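Local coordinates for protein periplasmic beta-glucosidase (PDB 6R5T) that probably hydrolyses terminal, non-reducing beta-D-glucosyl residues to release beta-D-glucose, as a periplasmic member of glycoside hydrolase family 3, at residues A[407-418]-A[543-554]; A[150-161]-A[206-217]. The protein carries 1 engineered substitution. One frame throughout, in Å; residues are numbered along the deposited sequence.

Contact 1 of 2, residues A[407-418]-A[543-554]; sequences AVTVYQGLANAV and TEGGNAIADVLF
Asn-416 ND2 donates to Asn-547 OD1 at 3.0 Å, nearly straight (170°) and on a lone pair in the carbonyl plane, with the two amide planes 37° apart. The same OD1 accepts a second hydrogen bond, from water 2, which also donates to Gly-413 O. Asn-547 ND2 donates within its own segment to Glu-544 OE1 at 2.8 Å, which fixes the amide's flip; Glu-544 OE2 is paired with Arg-352. Asn-416 OD1 accepts from Gln-412 NE2. At the N-terminal ends the backbones bond directly: Val-408 N to Thr-543 O at 2.8 Å, and Gly-546 N to Val-408 O at 2.9 Å. The two helices, 410-418 and 545-553, cross at -55° with axes 7.1 Å apart on one side of the mixed sheet of the family 3 C-terminal domain, where Val-410 and Ile-549 both reach strand 513-518. Glycines permit this closeness: Gly-546 CA lies 3.2 Å from Thr-409 O, a CA-H...O contact, and Gly-413 CA makes another with Gly-546 O. Water 1 donates to both Val-410 O and Gly-546 O. At the far end Leu-414 CD2 meets Phe-554 CE2 at 3.6 Å, while Val-418 CG1 touches Phe-554 CZ.

Contact 2 of 2, residues A[150-161]-A[206-217]; sequences SLLSGVMVRAYQ and PPYKAAVDAGAG
Gln-161 reaches from the last turn of helix 146-161 to the turn that follows helix 206-213. Its CB carries CG anti to the carbonyl carbon (chi1 -59°), and from CG the chain runs extended, bringing CD within 3.8 Å of Gly-215 O. At the tip the amide is used on both sides: OE1 accepts from Gly-217 N at 3.1 Å, in its carbonyl plane and on a lone pair, while NE2 donates to Gly-215 O at 2.9 Å. That second bond is fairly straight (164°), although NE2 stands well above the carbonyl plane of Gly-215. NE2 also donates to water 4, which donates to Ala-214 O; Ala-173 N, on strand 172-178, gives OE1 another donor. The turn so gripped is a Schellman motif, with Gly-215 at positive phi, and it leads into strand 218-221. The two helices, 29° apart in direction, are neighbours on the outside of the TIM-barrel-like N-terminal domain, one before and one after strand 172-178 in the chain, and Val-157 and Ala-211 both rest on that strand. Val-157 straddles the second helix's end, CG2 against Ala-211 CB at 3.9 Å and CG1 against Ala-216 N at 3.6 Å. Near the other end Ser-153 OG donates to Pro-207 O at 2.8 Å, reaching it from the face opposite Ala-211 N. Ala-210 CB closes on Ser-150 O at 3.3 Å.

Contact 2 closes in the chain before contact 1 opens, and the two lie in different domains: 150-161 with 206-217 in the N-terminal domain, 407-418 with 543-554 in the C-terminal one. Their centres are 33 Å apart and their nearest atoms about 14 Å, so they do not touch. Each packs two helices against a sheet, the barrel wall in contact 2 and the mixed sheet in contact 1. Neither reaches the sugar pocket, which draws residues from both domains, among them Asp-79 and Lys-176 from the first and Trp-398 and Glu-486 from the second. In contact 2 the side chain of Ala-216 lies about 14 Å from the glucose unit of a bound lactose; its neighbouring strands 172-178 and 218-221 carry pocket residues Lys-176, His-177 and Met-220.

Contact 1 of 2, residues A[407-418]-A[543-554]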
loop_
_atom_site.group_PDB
_atom_site.type_symbol
_atom_site.label_atom_id
_atom_site.label_comp_id
_atom_site.label_asym_id
_atom_site.label_seq_id
_atom_site.Cartn_x
_atom_site.Cartn_y
_atom_site.Cartn_z
ATOM N N ALA A 407 12.384 -15.264 -32.766
ATOM C CA ALA A 407 13.163 -14.864 -31.570
ATOM C C ALA A 407 14.301 -15.853 -31.274
ATOM O O ALA A 407 14.180 -17.069 -31.515
ATOM C CB ALA A 407 12.242 -14.702 -30.394
ATOM N N VAL A 408 15.373 -15.320 -30.686
ATOM C CA VAL A 408 16.543 -16.126 -30.275
ATOM C C VAL A 408 16.397 -16.485 -28.795
ATOM O O VAL A 408 16.486 -15.560 -27.950
ATOM C CB VAL A 408 17.847 -15.390 -30.560
ATOM C CG1 VAL A 408 19.040 -16.261 -30.183
ATOM C CG2 VAL A 408 17.942 -14.895 -31.990
ATOM N N THR A 409 16.204 -17.748 -28.490
ATOM C CA THR A 409 16.172 -18.220 -27.088
ATOM C C THR A 409 17.548 -18.137 -26.416
ATOM O O THR A 409 18.580 -17.984 -27.072
ATOM C CB THR A 409 15.636 -19.645 -26.981
ATOM O OG1 THR A 409 16.639 -20.492 -27.555
ATOM C CG2 THR A 409 14.297 -19.834 -27.668
ATOM N N VAL A 410 17.547 -18.215 -25.097
ATOM C CA VAL A 410 18.838 -18.266 -24.361
ATOM C C VAL A 410 19.611 -19.490 -24.842
ATOM O O VAL A 410 20.788 -19.335 -25.174
ATOM C CB VAL A 410 18.642 -18.280 -22.849
ATOM C CG1 VAL A 410 19.967 -18.531 -22.151
ATOM C CG2 VAL A 410 17.997 -16.987 -22.417
ATOM N N TYR A 411 18.958 -20.645 -24.938
ATOM C CA TYR A 411 19.646 -21.852 -25.457
ATOM C C TYR A 411 20.283 -21.568 -26.818
ATOM O O TYR A 411 21.455 -21.859 -27.067
ATOM C CB TYR A 411 18.692 -23.036 -25.507
ATOM C CG TYR A 411 19.401 -24.257 -26.017
ATOM C CD1 TYR A 411 19.503 -24.492 -27.377
ATOM C CD2 TYR A 411 20.013 -25.120 -25.136
ATOM C CE1 TYR A 411 20.165 -25.610 -27.853
ATOM C CE2 TYR A 411 20.683 -26.246 -25.594
ATOM C CZ TYR A 411 20.794 -26.446 -26.952
ATOM O OH TYR A 411 21.458 -27.540 -27.418
ATOM N N GLN A 412 19.532 -21.006 -27.769
ATOM C CA GLN A 412 20.026 -20.791 -29.130
ATOM C C GLN A 412 21.145 -19.776 -29.129
ATOM O O GLN A 412 22.085 -19.917 -29.913
ATOM C CB GLN A 412 18.869 -20.386 -30.059
ATOM C CG GLN A 412 19.279 -20.312 -31.506
ATOM C CD GLN A 412 19.611 -21.693 -32.023
ATOM O OE1 GLN A 412 18.819 -22.613 -31.879
ATOM N NE2 GLN A 412 20.845 -21.871 -32.476
ATOM N N GLY A 413 21.075 -18.751 -28.270
ATOM C CA GLY A 413 22.158 -17.763 -28.172
ATOM C C GLY A 413 23.452 -18.435 -27.722
ATOM O O GLY A 413 24.531 -18.119 -28.282
ATOM N N LEU A 414 23.353 -19.346 -26.768
ATOM C CA LEU A 414 24.555 -20.052 -26.289
ATOM C C LEU A 414 25.068 -20.954 -27.425
ATOM O O LEU A 414 26.255 -20.917 -27.688
ATOM C CB LEU A 414 24.200 -20.850 -25.054
ATOM C CG LEU A 414 23.846 -19.992 -23.852
ATOM C CD1 LEU A 414 23.365 -20.886 -22.761
ATOM C CD2 LEU A 414 25.009 -19.141 -23.393
ATOM N N ALA A 415 24.165 -21.631 -28.145
ATOM C CA ALA A 415 24.567 -22.542 -29.259
ATOM C C ALA A 415 25.290 -21.725 -30.322
ATOM O O ALA A 415 26.332 -22.172 -30.866
ATOM C CB ALA A 415 23.350 -23.257 -29.813
ATOM N N ASN A 416 24.762 -20.549 -30.655
ATOM C CA ASN A 416 25.342 -19.630 -31.658
ATOM C C ASN A 416 26.758 -19.215 -31.244
ATOM O O ASN A 416 27.654 -19.111 -32.092
ATOM C CB ASN A 416 24.473 -18.385 -31.840
ATOM C CG ASN A 416 23.132 -18.638 -32.495
ATOM O OD1 ASN A 416 22.886 -19.687 -33.116
ATOM N ND2 ASN A 416 22.260 -17.644 -32.403
ATOM N N ALA A 417 26.945 -18.955 -29.958
ATOM C CA ALA A 417 28.215 -18.392 -29.439
ATOM C C ALA A 417 29.308 -19.471 -29.483
ATOM O O ALA A 417 30.437 -19.102 -29.830
ATOM C CB ALA A 417 28.011 -17.920 -28.033
ATOM N N VAL A 418 28.989 -20.705 -29.114
ATOM C CA VAL A 418 30.018 -21.756 -28.849
ATOM C C VAL A 418 30.293 -22.576 -30.122
ATOM O O VAL A 418 31.376 -23.221 -30.148
ATOM C CB VAL A 418 29.660 -22.660 -27.672
ATOM C CG1 VAL A 418 29.493 -21.857 -26.393
ATOM C CG2 VAL A 418 28.457 -23.548 -27.911
ATOM N N THR A 543 13.565 -9.984 -29.318
ATOM C CA THR A 543 13.811 -10.881 -30.475
ATOM C C THR A 543 15.267 -11.370 -30.497
ATOM O O THR A 543 15.464 -12.526 -30.856
ATOM C CB THR A 543 13.512 -10.094 -31.748
ATOM O OG1 THR A 543 12.117 -9.784 -31.769
ATOM C CG2 THR A 543 13.866 -10.865 -32.999
ATOM N N GLU A 544 16.226 -10.535 -30.114
ATOM C CA GLU A 544 17.650 -10.920 -30.083
ATOM C C GLU A 544 18.090 -11.215 -28.662
ATOM O O GLU A 544 19.307 -11.295 -28.421
ATOM C CB GLU A 544 18.456 -9.807 -30.733
ATOM C CG GLU A 544 18.374 -9.855 -32.247
ATOM C CD GLU A 544 19.081 -11.054 -32.865
ATOM O OE1 GLU A 544 20.221 -11.308 -32.437
ATOM O OE2 GLU A 544 18.484 -11.772 -33.731
ATOM N N GLY A 545 17.144 -11.446 -27.741
ATOM C CA GLY A 545 17.521 -11.573 -26.336
ATOM C C GLY A 545 18.591 -12.624 -26.106
ATOM O O GLY A 545 19.554 -12.385 -25.395
ATOM N N GLY A 546 18.423 -13.807 -26.658
ATOM C CA GLY A 546 19.353 -14.909 -26.368
ATOM C C GLY A 546 20.743 -14.585 -26.877
ATOM O O GLY A 546 21.711 -14.988 -26.233
ATOM N N ASN A 547 20.872 -13.875 -27.986
ATOM C CA ASN A 547 22.221 -13.502 -28.495
ATOM C C ASN A 547 22.853 -12.430 -27.609
ATOM O O ASN A 547 24.046 -12.540 -27.253
ATOM C CB ASN A 547 22.165 -13.019 -29.935
ATOM C CG ASN A 547 22.086 -14.136 -30.953
ATOM O OD1 ASN A 547 22.654 -15.213 -30.744
ATOM N ND2 ASN A 547 21.392 -13.850 -32.074
ATOM N N ALA A 548 22.075 -11.459 -27.134
ATOM C CA ALA A 548 22.608 -10.413 -26.247
ATOM C C ALA A 548 23.030 -11.049 -24.906
ATOM O O ALA A 548 24.057 -10.666 -24.320
ATOM C CB ALA A 548 21.608 -9.307 -26.091
ATOM N N ILE A 549 22.233 -11.997 -24.414
ATOM C CA ILE A 549 22.538 -12.695 -23.142
ATOM C C ILE A 549 23.835 -13.503 -23.297
ATOM O O ILE A 549 24.732 -13.378 -22.460
ATOM C CB ILE A 549 21.335 -13.522 -22.681
ATOM C CG1 ILE A 549 20.158 -12.613 -22.318
ATOM C CG2 ILE A 549 21.731 -14.423 -21.537
ATOM C CD1 ILE A 549 18.889 -13.332 -22.166
ATOM N N ALA A 550 23.982 -14.274 -24.378
ATOM C CA ALA A 550 25.243 -14.981 -24.621
ATOM C C ALA A 550 26.409 -14.001 -24.751
ATOM O O ALA A 550 27.476 -14.324 -24.238
ATOM C CB ALA A 550 25.111 -15.878 -25.819
ATOM N N ASP A 551 26.241 -12.844 -25.384
ATOM C CA ASP A 551 27.294 -11.830 -25.503
ATOM C C ASP A 551 27.795 -11.457 -24.111
ATOM O O ASP A 551 29.005 -11.325 -23.937
ATOM C CB ASP A 551 26.780 -10.603 -26.243
ATOM C CG ASP A 551 26.556 -10.807 -27.736
ATOM O OD1 ASP A 551 27.104 -11.821 -28.301
ATOM O OD2 ASP A 551 25.792 -9.992 -28.298
ATOM N N VAL A 552 26.902 -11.291 -23.131
ATOM C CA VAL A 552 27.323 -10.922 -21.771
ATOM C C VAL A 552 27.935 -12.124 -21.094
ATOM O O VAL A 552 29.000 -11.955 -20.489
ATOM C CB VAL A 552 26.145 -10.351 -20.972
ATOM C CG1 VAL A 552 26.400 -10.446 -19.473
ATOM C CG2 VAL A 552 25.927 -8.944 -21.470
ATOM N N LEU A 553 27.320 -13.289 -21.173
ATOM C CA LEU A 553 27.807 -14.471 -20.438
ATOM C C LEU A 553 29.221 -14.865 -20.878
ATOM O O LEU A 553 30.008 -15.279 -20.010
ATOM C CB LEU A 553 26.846 -15.650 -20.621
ATOM C CG LEU A 553 25.505 -15.489 -19.899
ATOM C CD1 LEU A 553 24.577 -16.598 -20.327
ATOM C CD2 LEU A 553 25.665 -15.430 -18.375
ATOM N N PHE A 554 29.578 -14.625 -22.128
ATOM C CA PHE A 554 30.918 -15.015 -22.628
ATOM C C PHE A 554 31.870 -13.823 -22.688
ATOM O O PHE A 554 33.051 -14.000 -23.083
ATOM C CB PHE A 554 30.756 -15.745 -23.962
ATOM C CG PHE A 554 30.144 -17.103 -23.842
ATOM C CD1 PHE A 554 30.744 -18.089 -23.089
ATOM C CD2 PHE A 554 28.972 -17.404 -24.494
ATOM C CE1 PHE A 554 30.190 -19.348 -22.966
ATOM C CE2 PHE A 554 28.428 -18.668 -24.385
ATOM C CZ PHE A 554 29.012 -19.630 -23.595
HETATM O O HOH W 1 21.960 -16.867 -24.242
HETATM O O HOH W 2 25.096 -15.749 -29.603
HETATM O O HOH W 3 20.542 -16.322 -34.334
#

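Contact 2 of 2, residues A[150-161]-A[206-217]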
loop_
_atom_site.group_PDB
_atom_site.type_symbol
_atom_site.label_atom_id
_atom_site.label_comp_id
_atom_site.label_asym_id
_atom_site.label_seq_id
_atom_site.Cartn_x
_atom_site.Cartn_y
_atom_site.Cartn_z
ATOM N N SER A 150 10.592 10.690 -16.486
ATOM C CA SER A 150 10.260 11.966 -17.189
ATOM C C SER A 150 11.209 12.157 -18.376
ATOM O O SER A 150 10.754 12.514 -19.491
ATOM C CB SER A 150 10.252 13.121 -16.289
ATOM O OG SER A 150 9.218 12.977 -15.337
ATOM N N LEU A 151 12.491 11.943 -18.161
ATOM C CA LEU A 151 13.478 12.105 -19.237
ATOM C C LEU A 151 13.164 11.120 -20.366
ATOM O O LEU A 151 13.105 11.521 -21.557
ATOM C CB LEU A 151 14.868 11.864 -18.633
ATOM C CG LEU A 151 16.065 12.120 -19.533
ATOM C CD1 LEU A 151 17.318 12.204 -18.662
ATOM C CD2 LEU A 151 16.310 11.030 -20.528
ATOM N N LEU A 152 12.972 9.856 -20.050
ATOM C CA LEU A 152 12.746 8.810 -21.063
ATOM C C LEU A 152 11.396 9.028 -21.763
ATOM O O LEU A 152 11.298 8.723 -22.923
ATOM C CB LEU A 152 12.903 7.421 -20.448
ATOM C CG LEU A 152 14.315 7.148 -19.909
ATOM C CD1 LEU A 152 14.367 5.691 -19.499
ATOM C CD2 LEU A 152 15.402 7.391 -20.982
ATOM N N SER A 153 10.387 9.564 -21.071
ATOM C CA SER A 153 9.081 9.881 -21.664
ATOM C C SER A 153 9.298 10.851 -22.836
ATOM O O SER A 153 8.803 10.583 -23.929
ATOM C CB SER A 153 8.174 10.458 -20.607
ATOM O OG SER A 153 6.984 11.026 -21.172
ATOM N N GLY A 154 10.019 11.925 -22.594
ATOM C CA GLY A 154 10.290 12.921 -23.647
ATOM C C GLY A 154 11.119 12.312 -24.768
ATOM O O GLY A 154 10.824 12.532 -25.947
ATOM N N VAL A 155 12.119 11.515 -24.451
ATOM C CA VAL A 155 12.966 10.847 -25.481
ATOM C C VAL A 155 12.135 9.954 -26.401
ATOM O O VAL A 155 12.283 9.986 -27.634
ATOM C CB VAL A 155 14.078 10.034 -24.782
ATOM C CG1 VAL A 155 14.753 9.082 -25.725
ATOM C CG2 VAL A 155 15.072 10.961 -24.140
ATOM N N MET A 156 11.243 9.156 -25.844
ATOM C CA MET A 156 10.401 8.236 -26.604
ATOM C C MET A 156 9.494 9.046 -27.539
ATOM O O MET A 156 9.403 8.704 -28.715
ATOM C CB MET A 156 9.502 7.435 -25.668
ATOM C CG MET A 156 10.247 6.414 -24.793
ATOM S SD MET A 156 10.755 4.958 -25.683
ATOM C CE MET A 156 9.223 4.243 -26.260
ATOM N N VAL A 157 8.860 10.072 -27.025
ATOM C CA VAL A 157 7.973 10.896 -27.886
ATOM C C VAL A 157 8.760 11.489 -29.062
ATOM O O VAL A 157 8.311 11.407 -30.215
ATOM C CB VAL A 157 7.306 11.989 -27.068
ATOM C CG1 VAL A 157 6.596 12.989 -27.948
ATOM C CG2 VAL A 157 6.331 11.360 -26.078
ATOM N N ARG A 158 9.891 12.104 -28.784
ATOM C CA ARG A 158 10.707 12.731 -29.858
ATOM C C ARG A 158 11.162 11.699 -30.866
ATOM O O ARG A 158 11.170 11.995 -32.114
ATOM C CB ARG A 158 11.835 13.537 -29.242
ATOM C CG ARG A 158 11.351 14.777 -28.504
ATOM C CD ARG A 158 12.506 15.668 -28.090
ATOM N NE ARG A 158 13.358 15.036 -27.105
ATOM C CZ ARG A 158 13.229 15.110 -25.773
ATOM N NH1 ARG A 158 12.268 15.820 -25.198
ATOM N NH2 ARG A 158 14.093 14.455 -25.022
ATOM N N ALA A 159 11.554 10.509 -30.416
ATOM C CA ALA A 159 12.051 9.459 -31.313
ATOM C C ALA A 159 10.933 8.940 -32.207
ATOM O O ALA A 159 11.177 8.676 -33.407
ATOM C CB ALA A 159 12.711 8.389 -30.494
ATOM N N TYR A 160 9.732 8.768 -31.669
ATOM C CA TYR A 160 8.590 8.288 -32.473
ATOM C C TYR A 160 8.215 9.329 -33.514
ATOM O O TYR A 160 7.994 8.960 -34.689
ATOM C CB TYR A 160 7.364 8.004 -31.598
ATOM C CG TYR A 160 7.396 6.763 -30.724
ATOM C CD1 TYR A 160 7.968 5.575 -31.117
ATOM C CD2 TYR A 160 6.695 6.742 -29.530
ATOM C CE1 TYR A 160 7.883 4.415 -30.373
ATOM C CE2 TYR A 160 6.637 5.594 -28.739
ATOM C CZ TYR A 160 7.192 4.416 -29.180
ATOM O OH TYR A 160 7.109 3.263 -28.448
ATOM N N GLN A 161 8.117 10.593 -33.105
ATOM C CA GLN A 161 7.446 11.633 -33.944
ATOM C C GLN A 161 8.435 12.300 -34.902
ATOM O O GLN A 161 7.968 12.918 -35.896
ATOM C CB GLN A 161 6.734 12.639 -33.055
ATOM C CG GLN A 161 5.683 11.978 -32.168
ATOM C CD GLN A 161 4.661 12.921 -31.573
ATOM O OE1 GLN A 161 3.545 12.507 -31.212
ATOM N NE2 GLN A 161 5.048 14.182 -31.412
ATOM N N PRO A 206 4.743 14.414 -13.457
ATOM C CA PRO A 206 5.769 14.939 -14.354
ATOM C C PRO A 206 6.057 14.141 -15.624
ATOM O O PRO A 206 6.309 14.781 -16.672
ATOM C CB PRO A 206 7.006 15.112 -13.475
ATOM C CG PRO A 206 6.413 15.399 -12.129
ATOM C CD PRO A 206 5.194 14.505 -12.044
ATOM N N PRO A 207 6.017 12.786 -15.651
ATOM C CA PRO A 207 6.268 12.091 -16.916
ATOM C C PRO A 207 5.238 12.369 -18.020
ATOM O O PRO A 207 5.614 12.460 -19.184
ATOM C CB PRO A 207 6.268 10.616 -16.543
ATOM C CG PRO A 207 6.655 10.672 -15.065
ATOM C CD PRO A 207 5.934 11.873 -14.498
ATOM N N TYR A 208 3.997 12.566 -17.619
ATOM C CA TYR A 208 2.955 12.886 -18.627
ATOM C C TYR A 208 3.187 14.295 -19.145
ATOM O O TYR A 208 3.097 14.500 -20.367
ATOM C CB TYR A 208 1.542 12.742 -18.083
ATOM C CG TYR A 208 1.270 11.452 -17.375
ATOM C CD1 TYR A 208 1.064 10.254 -18.028
ATOM C CD2 TYR A 208 1.139 11.465 -16.014
ATOM C CE1 TYR A 208 0.867 9.073 -17.329
ATOM C CE2 TYR A 208 0.901 10.307 -15.295
ATOM C CZ TYR A 208 0.766 9.102 -15.943
ATOM O OH TYR A 208 0.493 7.957 -15.223
ATOM N N LYS A 209 3.522 15.229 -18.257
ATOM C CA LYS A 209 3.841 16.596 -18.689
ATOM C C LYS A 209 5.063 16.595 -19.606
ATOM O O LYS A 209 5.104 17.390 -20.571
ATOM C CB LYS A 209 4.029 17.510 -17.480
ATOM C CG LYS A 209 4.218 18.962 -17.867
ATOM C CD LYS A 209 4.254 19.855 -16.682
ATOM C CE LYS A 209 4.138 21.298 -17.108
ATOM N NZ LYS A 209 5.300 21.720 -17.918
ATOM N N ALA A 210 6.086 15.784 -19.324
ATOM C CA ALA A 210 7.282 15.713 -20.184
ATOM C C ALA A 210 6.879 15.269 -21.589
ATOM O O ALA A 210 7.458 15.780 -22.596
ATOM C CB ALA A 210 8.247 14.701 -19.613
ATOM N N ALA A 211 5.942 14.323 -21.698
ATOM C CA ALA A 211 5.489 13.851 -23.013
ATOM C C ALA A 211 4.767 15.014 -23.734
ATOM O O ALA A 211 5.008 15.223 -24.920
ATOM C CB ALA A 211 4.602 12.650 -22.872
ATOM N N VAL A 212 3.873 15.696 -23.035
ATOM C CA VAL A 212 3.113 16.852 -23.601
ATOM C C VAL A 212 4.121 17.911 -24.072
ATOM O O VAL A 212 4.037 18.410 -25.251
ATOM C CB VAL A 212 2.129 17.420 -22.582
ATOM C CG1 VAL A 212 1.556 18.747 -23.053
ATOM C CG2 VAL A 212 1.014 16.454 -22.296
ATOM N N ASP A 213 5.131 18.203 -23.247
ATOM C CA ASP A 213 6.109 19.268 -23.591
ATOM C C ASP A 213 7.029 18.817 -24.730
ATOM O O ASP A 213 7.515 19.708 -25.465
ATOM C CB ASP A 213 6.908 19.692 -22.373
ATOM C CG ASP A 213 6.074 20.412 -21.349
ATOM O OD1 ASP A 213 4.990 20.860 -21.676
ATOM O OD2 ASP A 213 6.545 20.527 -20.213
ATOM N N ALA A 214 7.203 17.498 -24.944
ATOM C CA ALA A 214 8.004 16.983 -26.079
ATOM C C ALA A 214 7.169 17.017 -27.362
ATOM O O ALA A 214 7.711 16.633 -28.401
ATOM C CB ALA A 214 8.527 15.588 -25.811
ATOM N N GLY A 215 5.884 17.380 -27.261
ATOM C CA GLY A 215 4.983 17.532 -28.417
ATOM C C GLY A 215 4.158 16.291 -28.694
ATOM O O GLY A 215 3.659 16.142 -29.812
ATOM N N ALA A 216 3.923 15.401 -27.714
ATOM C CA ALA A 216 3.088 14.219 -27.988
ATOM C C ALA A 216 1.767 14.675 -28.624
ATOM O O ALA A 216 1.128 15.605 -28.090
ATOM C CB ALA A 216 2.816 13.462 -26.712
ATOM N N GLY A 217 1.333 13.984 -29.681
ATOM C CA GLY A 217 0.075 14.337 -30.374
ATOM C C GLY A 217 -1.153 13.831 -29.654
ATOM O O GLY A 217 -2.260 14.389 -29.887
HETATM O O HOH W 4 7.699 15.502 -30.922
#